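Non-structural protein 2 (Human respiratory syncytial virus A, PDB 7LDK) antagonizes the host type I interferon response, interacting with the RNA sensor RIGI and probably acting with NS1 to repress activation of IRF3. Local coordinates at residues A[23-36]-A[82-94]. Residues are numbered along the deposited sequence; the frame is centred on the assembly and turned at random.
Sequences SLETTITSLTRDII and YTEYNTKYGTFPM
A knob-into-hole contact between two steeply crossed helices, with Tyr-82 of helix 55-89 set among Leu-24, Thr-27, Ile-28 and Leu-31, joins helix 24-35 to the C-terminal end of that long helix in NS2. The segment axes cross at -109° and come no closer than 11.3 Å, a gap spanned by large side chains. Ile-28 lays CG1 over one face of the Tyr-82 ring, 4.1 Å from its centroid, in a CH-pi contact. Leu-24 CD2 meets the edge of that ring, while Leu-31 CD1 comes obliquely to within 3.5 Å of Tyr-82 CE2. Thr-27 CG2 lies against the hydroxyl oxygen.

One turn on, Tyr-85 holds CG anti to its backbone N (chi1 -172°), which brings its ring against Leu-24, whose CB lies 3.8 Å from Tyr-85 CE2; Tyr-89 CB lies over the opposite face. Ile-28 CD1 is wedged among Tyr-82 CB, Tyr-85 CD2 and Thr-91 CG2, 3.6 Å from the last.

Beyond Gly-90, where positive phi ends the helix, the chain turns back along helix 24-35 toward strand 94-100. Asn-86 OD1 accepts the N-H of Phe-92 from above its carbonyl plane, tying this return to the helix. Farther along, Pro-93 packs against Thr-32 CG2 and Ile-36 CD1. No direct hydrogen bond links the two segments; instead, one water donates to Thr-91 O at 3.0 Å and also hydrogen-bonds to Thr-32 OG1.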
loop_
_atom_site.group_PDB
_atom_site.type_symbol
_atom_site.label_atom_id
_atom_site.label_comp_id
_atom_site.label_asym_id
_atom_site.label_seq_id
_atom_site.Cartn_x
_atom_site.Cartn_y
_atom_site.Cartn_z
ATOM N N SER A 23 1.724 -11.440 -16.824
ATOM C CA SER A 23 2.042 -11.992 -15.478
ATOM C C SER A 23 1.435 -11.093 -14.385
ATOM O O SER A 23 1.145 -9.881 -14.619
ATOM C CB SER A 23 3.533 -12.218 -15.268
ATOM O OG SER A 23 4.124 -11.214 -14.441
ATOM N N LEU A 24 1.293 -11.692 -13.203
ATOM C CA LEU A 24 0.686 -11.127 -11.966
ATOM C C LEU A 24 1.222 -9.722 -11.687
ATOM O O LEU A 24 0.384 -8.834 -11.455
ATOM C CB LEU A 24 1.007 -12.053 -10.783
ATOM C CG LEU A 24 0.309 -13.413 -10.783
ATOM C CD1 LEU A 24 1.184 -14.500 -10.171
ATOM C CD2 LEU A 24 -1.017 -13.327 -10.051
ATOM N N GLU A 25 2.552 -9.543 -11.684
ATOM C CA GLU A 25 3.212 -8.284 -11.247
ATOM C C GLU A 25 2.488 -7.067 -11.854
ATOM O O GLU A 25 2.276 -6.103 -11.091
ATOM C CB GLU A 25 4.707 -8.264 -11.582
ATOM C CG GLU A 25 5.448 -7.089 -10.924
ATOM C CD GLU A 25 6.965 -6.972 -11.079
ATOM O OE1 GLU A 25 7.591 -6.237 -10.253
ATOM O OE2 GLU A 25 7.530 -7.590 -12.023
ATOM N N THR A 26 2.125 -7.095 -13.143
ATOM C CA THR A 26 1.425 -5.971 -13.840
ATOM C C THR A 26 0.017 -5.787 -13.256
ATOM O O THR A 26 -0.315 -4.667 -12.842
ATOM C CB THR A 26 1.287 -6.186 -15.354
ATOM O OG1 THR A 26 2.421 -6.902 -15.841
ATOM C CG2 THR A 26 1.111 -4.888 -16.118
ATOM N N THR A 27 -0.772 -6.868 -13.238
ATOM C CA THR A 27 -2.159 -6.925 -12.702
ATOM C C THR A 27 -2.208 -6.358 -11.285
ATOM O O THR A 27 -3.112 -5.543 -11.009
ATOM C CB THR A 27 -2.658 -8.369 -12.644
ATOM O OG1 THR A 27 -2.367 -8.918 -13.931
ATOM C CG2 THR A 27 -4.126 -8.457 -12.276
ATOM N N ILE A 28 -1.280 -6.795 -10.425
ATOM C CA ILE A 28 -1.254 -6.434 -8.976
ATOM C C ILE A 28 -0.858 -4.963 -8.827
ATOM O O ILE A 28 -1.506 -4.289 -8.019
ATOM C CB ILE A 28 -0.334 -7.333 -8.135
ATOM C CG1 ILE A 28 -0.759 -8.802 -8.141
ATOM C CG2 ILE A 28 -0.310 -6.796 -6.716
ATOM C CD1 ILE A 28 -0.011 -9.678 -7.163
ATOM N N THR A 29 0.179 -4.498 -9.533
ATOM C CA THR A 29 0.650 -3.086 -9.516
ATOM C C THR A 29 -0.492 -2.176 -9.964
ATOM O O THR A 29 -0.666 -1.104 -9.359
ATOM C CB THR A 29 1.888 -2.871 -10.404
ATOM O OG1 THR A 29 2.894 -3.775 -9.956
ATOM C CG2 THR A 29 2.461 -1.471 -10.333
ATOM N N SER A 30 -1.225 -2.602 -10.987
ATOM C CA SER A 30 -2.407 -1.892 -11.525
ATOM C C SER A 30 -3.484 -1.760 -10.443
ATOM O O SER A 30 -4.064 -0.668 -10.309
ATOM C CB SER A 30 -2.934 -2.584 -12.730
ATOM O OG SER A 30 -3.693 -1.668 -13.485
ATOM N N LEU A 31 -3.746 -2.842 -9.705
ATOM C CA LEU A 31 -4.702 -2.845 -8.565
ATOM C C LEU A 31 -4.209 -1.892 -7.475
ATOM O O LEU A 31 -5.025 -1.180 -6.901
ATOM C CB LEU A 31 -4.827 -4.269 -8.013
ATOM C CG LEU A 31 -5.668 -5.226 -8.842
ATOM C CD1 LEU A 31 -5.391 -6.654 -8.396
ATOM C CD2 LEU A 31 -7.144 -4.866 -8.738
ATOM N N THR A 32 -2.913 -1.924 -7.169
ATOM C CA THR A 32 -2.281 -1.064 -6.136
ATOM C C THR A 32 -2.548 0.406 -6.483
ATOM O O THR A 32 -2.874 1.176 -5.589
ATOM C CB THR A 32 -0.799 -1.407 -6.013
ATOM O OG1 THR A 32 -0.740 -2.704 -5.423
ATOM C CG2 THR A 32 -0.022 -0.421 -5.174
ATOM N N ARG A 33 -2.480 0.779 -7.751
ATOM C CA ARG A 33 -2.701 2.184 -8.166
ATOM C C ARG A 33 -4.175 2.560 -7.962
ATOM O O ARG A 33 -4.434 3.715 -7.605
ATOM C CB ARG A 33 -2.194 2.364 -9.599
ATOM C CG ARG A 33 -0.704 2.074 -9.759
ATOM C CD ARG A 33 0.028 3.092 -10.615
ATOM N NE ARG A 33 -0.051 4.418 -10.009
ATOM C CZ ARG A 33 0.343 5.548 -10.585
ATOM N NH1 ARG A 33 0.210 6.686 -9.923
ATOM N NH2 ARG A 33 0.863 5.540 -11.803
ATOM N N ASP A 34 -5.095 1.614 -8.161
ATOM C CA ASP A 34 -6.558 1.779 -7.934
ATOM C C ASP A 34 -6.878 1.881 -6.441
ATOM O O ASP A 34 -7.725 2.696 -6.072
ATOM C CB ASP A 34 -7.355 0.613 -8.527
ATOM C CG ASP A 34 -7.406 0.584 -10.057
ATOM O OD1 ASP A 34 -7.184 1.664 -10.687
ATOM O OD2 ASP A 34 -7.693 -0.515 -10.626
ATOM N N ILE A 35 -6.239 1.060 -5.616
ATOM C CA ILE A 35 -6.515 0.983 -4.155
ATOM C C ILE A 35 -5.878 2.169 -3.428
ATOM O O ILE A 35 -6.564 2.788 -2.619
ATOM C CB ILE A 35 -6.030 -0.358 -3.584
ATOM C CG1 ILE A 35 -6.882 -1.515 -4.114
ATOM C CG2 ILE A 35 -6.024 -0.317 -2.063
ATOM C CD1 ILE A 35 -6.289 -2.867 -3.842
ATOM N N ILE A 36 -4.600 2.452 -3.669
ATOM C CA ILE A 36 -3.865 3.474 -2.878
ATOM C C ILE A 36 -4.060 4.832 -3.541
ATOM O O ILE A 36 -3.209 5.281 -4.315
ATOM C CB ILE A 36 -2.407 3.077 -2.623
ATOM C CG1 ILE A 36 -2.354 1.749 -1.863
ATOM C CG2 ILE A 36 -1.696 4.180 -1.861
ATOM C CD1 ILE A 36 -0.988 1.290 -1.506
ATOM N N TYR A 82 -2.561 -13.729 -4.898
ATOM C CA TYR A 82 -1.755 -12.491 -4.867
ATOM C C TYR A 82 -0.917 -12.475 -3.580
ATOM O O TYR A 82 0.246 -12.105 -3.658
ATOM C CB TYR A 82 -2.656 -11.262 -5.015
ATOM C CG TYR A 82 -3.427 -11.145 -6.313
ATOM C CD1 TYR A 82 -3.148 -11.939 -7.413
ATOM C CD2 TYR A 82 -4.430 -10.199 -6.455
ATOM C CE1 TYR A 82 -3.867 -11.823 -8.596
ATOM C CE2 TYR A 82 -5.139 -10.053 -7.636
ATOM C CZ TYR A 82 -4.862 -10.868 -8.717
ATOM O OH TYR A 82 -5.576 -10.757 -9.879
ATOM N N THR A 83 -1.461 -12.871 -2.430
ATOM C CA THR A 83 -0.694 -12.881 -1.157
ATOM C C THR A 83 0.428 -13.927 -1.239
ATOM O O THR A 83 1.522 -13.632 -0.775
ATOM C CB THR A 83 -1.553 -13.075 0.100
ATOM O OG1 THR A 83 -2.166 -14.350 0.053
ATOM C CG2 THR A 83 -2.588 -11.992 0.288
ATOM N N GLU A 84 0.195 -15.101 -1.802
ATOM C CA GLU A 84 1.248 -16.154 -1.911
ATOM C C GLU A 84 2.275 -15.692 -2.966
ATOM O O GLU A 84 3.472 -15.991 -2.807
ATOM C CB GLU A 84 0.646 -17.543 -2.186
ATOM C CG GLU A 84 -0.217 -18.088 -1.053
ATOM C CD GLU A 84 -1.022 -19.350 -1.348
ATOM O OE1 GLU A 84 -1.263 -19.671 -2.545
ATOM O OE2 GLU A 84 -1.408 -20.029 -0.364
ATOM N N TYR A 85 1.846 -14.938 -3.979
ATOM C CA TYR A 85 2.745 -14.337 -4.995
ATOM C C TYR A 85 3.649 -13.279 -4.344
ATOM O O TYR A 85 4.835 -13.230 -4.679
ATOM C CB TYR A 85 1.970 -13.721 -6.157
ATOM C CG TYR A 85 2.871 -13.284 -7.280
ATOM C CD1 TYR A 85 3.501 -14.223 -8.082
ATOM C CD2 TYR A 85 3.150 -11.948 -7.511
ATOM C CE1 TYR A 85 4.340 -13.850 -9.123
ATOM C CE2 TYR A 85 4.003 -11.550 -8.530
ATOM C CZ TYR A 85 4.587 -12.506 -9.347
ATOM O OH TYR A 85 5.407 -12.126 -10.369
ATOM N N ASN A 86 3.111 -12.454 -3.446
ATOM C CA ASN A 86 3.867 -11.401 -2.730
ATOM C C ASN A 86 4.907 -12.022 -1.797
ATOM O O ASN A 86 6.009 -11.456 -1.694
ATOM C CB ASN A 86 2.980 -10.461 -1.917
ATOM C CG ASN A 86 3.821 -9.537 -1.062
ATOM O OD1 ASN A 86 4.517 -8.653 -1.561
ATOM N ND2 ASN A 86 3.811 -9.763 0.236
ATOM N N THR A 87 4.588 -13.130 -1.135
ATOM C CA THR A 87 5.510 -13.789 -0.181
ATOM C C THR A 87 6.775 -14.157 -0.944
ATOM O O THR A 87 7.862 -14.089 -0.335
ATOM C CB THR A 87 4.870 -15.015 0.489
ATOM O OG1 THR A 87 3.545 -14.647 0.849
ATOM C CG2 THR A 87 5.599 -15.501 1.723
ATOM N N LYS A 88 6.624 -14.507 -2.225
ATOM C CA LYS A 88 7.698 -15.102 -3.054
ATOM C C LYS A 88 8.438 -14.003 -3.825
ATOM O O LYS A 88 9.653 -14.107 -3.918
ATOM C CB LYS A 88 7.064 -16.165 -3.946
ATOM C CG LYS A 88 8.035 -17.057 -4.711
ATOM C CD LYS A 88 8.898 -17.985 -3.861
ATOM C CE LYS A 88 9.860 -18.788 -4.718
ATOM N NZ LYS A 88 10.048 -20.176 -4.224
ATOM N N TYR A 89 7.745 -12.980 -4.327
ATOM C CA TYR A 89 8.309 -11.954 -5.247
ATOM C C TYR A 89 8.169 -10.523 -4.703
ATOM O O TYR A 89 8.617 -9.610 -5.379
ATOM C CB TYR A 89 7.657 -12.067 -6.628
ATOM C CG TYR A 89 7.944 -13.354 -7.363
ATOM C CD1 TYR A 89 7.146 -14.470 -7.160
ATOM C CD2 TYR A 89 8.967 -13.455 -8.296
ATOM C CE1 TYR A 89 7.373 -15.662 -7.831
ATOM C CE2 TYR A 89 9.208 -14.646 -8.972
ATOM C CZ TYR A 89 8.410 -15.754 -8.735
ATOM O OH TYR A 89 8.620 -16.928 -9.389
ATOM N N GLY A 90 7.596 -10.304 -3.526
ATOM C CA GLY A 90 7.592 -8.993 -2.845
ATOM C C GLY A 90 6.873 -7.898 -3.630
ATOM O O GLY A 90 7.337 -6.711 -3.629
ATOM N N THR A 91 5.731 -8.234 -4.217
ATOM C CA THR A 91 4.932 -7.396 -5.155
ATOM C C THR A 91 3.917 -6.488 -4.418
ATOM O O THR A 91 3.215 -5.683 -5.096
ATOM C CB THR A 91 4.206 -8.366 -6.094
ATOM O OG1 THR A 91 3.769 -7.635 -7.233
ATOM C CG2 THR A 91 3.045 -9.047 -5.400
ATOM N N PHE A 92 3.766 -6.634 -3.092
ATOM C CA PHE A 92 2.860 -5.754 -2.304
ATOM C C PHE A 92 3.570 -4.428 -2.020
ATOM O O PHE A 92 4.777 -4.388 -1.767
ATOM C CB PHE A 92 2.329 -6.467 -1.055
ATOM C CG PHE A 92 1.175 -7.406 -1.322
ATOM C CD1 PHE A 92 0.693 -7.631 -2.613
ATOM C CD2 PHE A 92 0.571 -8.085 -0.273
ATOM C CE1 PHE A 92 -0.346 -8.522 -2.844
ATOM C CE2 PHE A 92 -0.471 -8.975 -0.509
ATOM C CZ PHE A 92 -0.926 -9.193 -1.793
ATOM N N PRO A 93 2.829 -3.303 -2.069
ATOM C CA PRO A 93 3.396 -1.982 -1.844
ATOM C C PRO A 93 3.879 -1.802 -0.405
ATOM O O PRO A 93 3.341 -2.429 0.486
ATOM C CB PRO A 93 2.212 -1.045 -2.119
ATOM C CG PRO A 93 1.029 -1.867 -1.722
ATOM C CD PRO A 93 1.375 -3.233 -2.268
ATOM N N MET A 94 4.899 -0.966 -0.249
ATOM C CA MET A 94 5.458 -0.505 1.046
ATOM C C MET A 94 5.259 1.004 1.141
ATOM O O MET A 94 5.464 1.738 0.176
ATOM C CB MET A 94 6.961 -0.776 1.137
ATOM C CG MET A 94 7.362 -2.218 1.182
ATOM S SD MET A 94 9.049 -2.327 0.496
ATOM C CE MET A 94 8.868 -3.775 -0.558
HETATM O O HOH W 1 1.627 -3.276 -5.797
#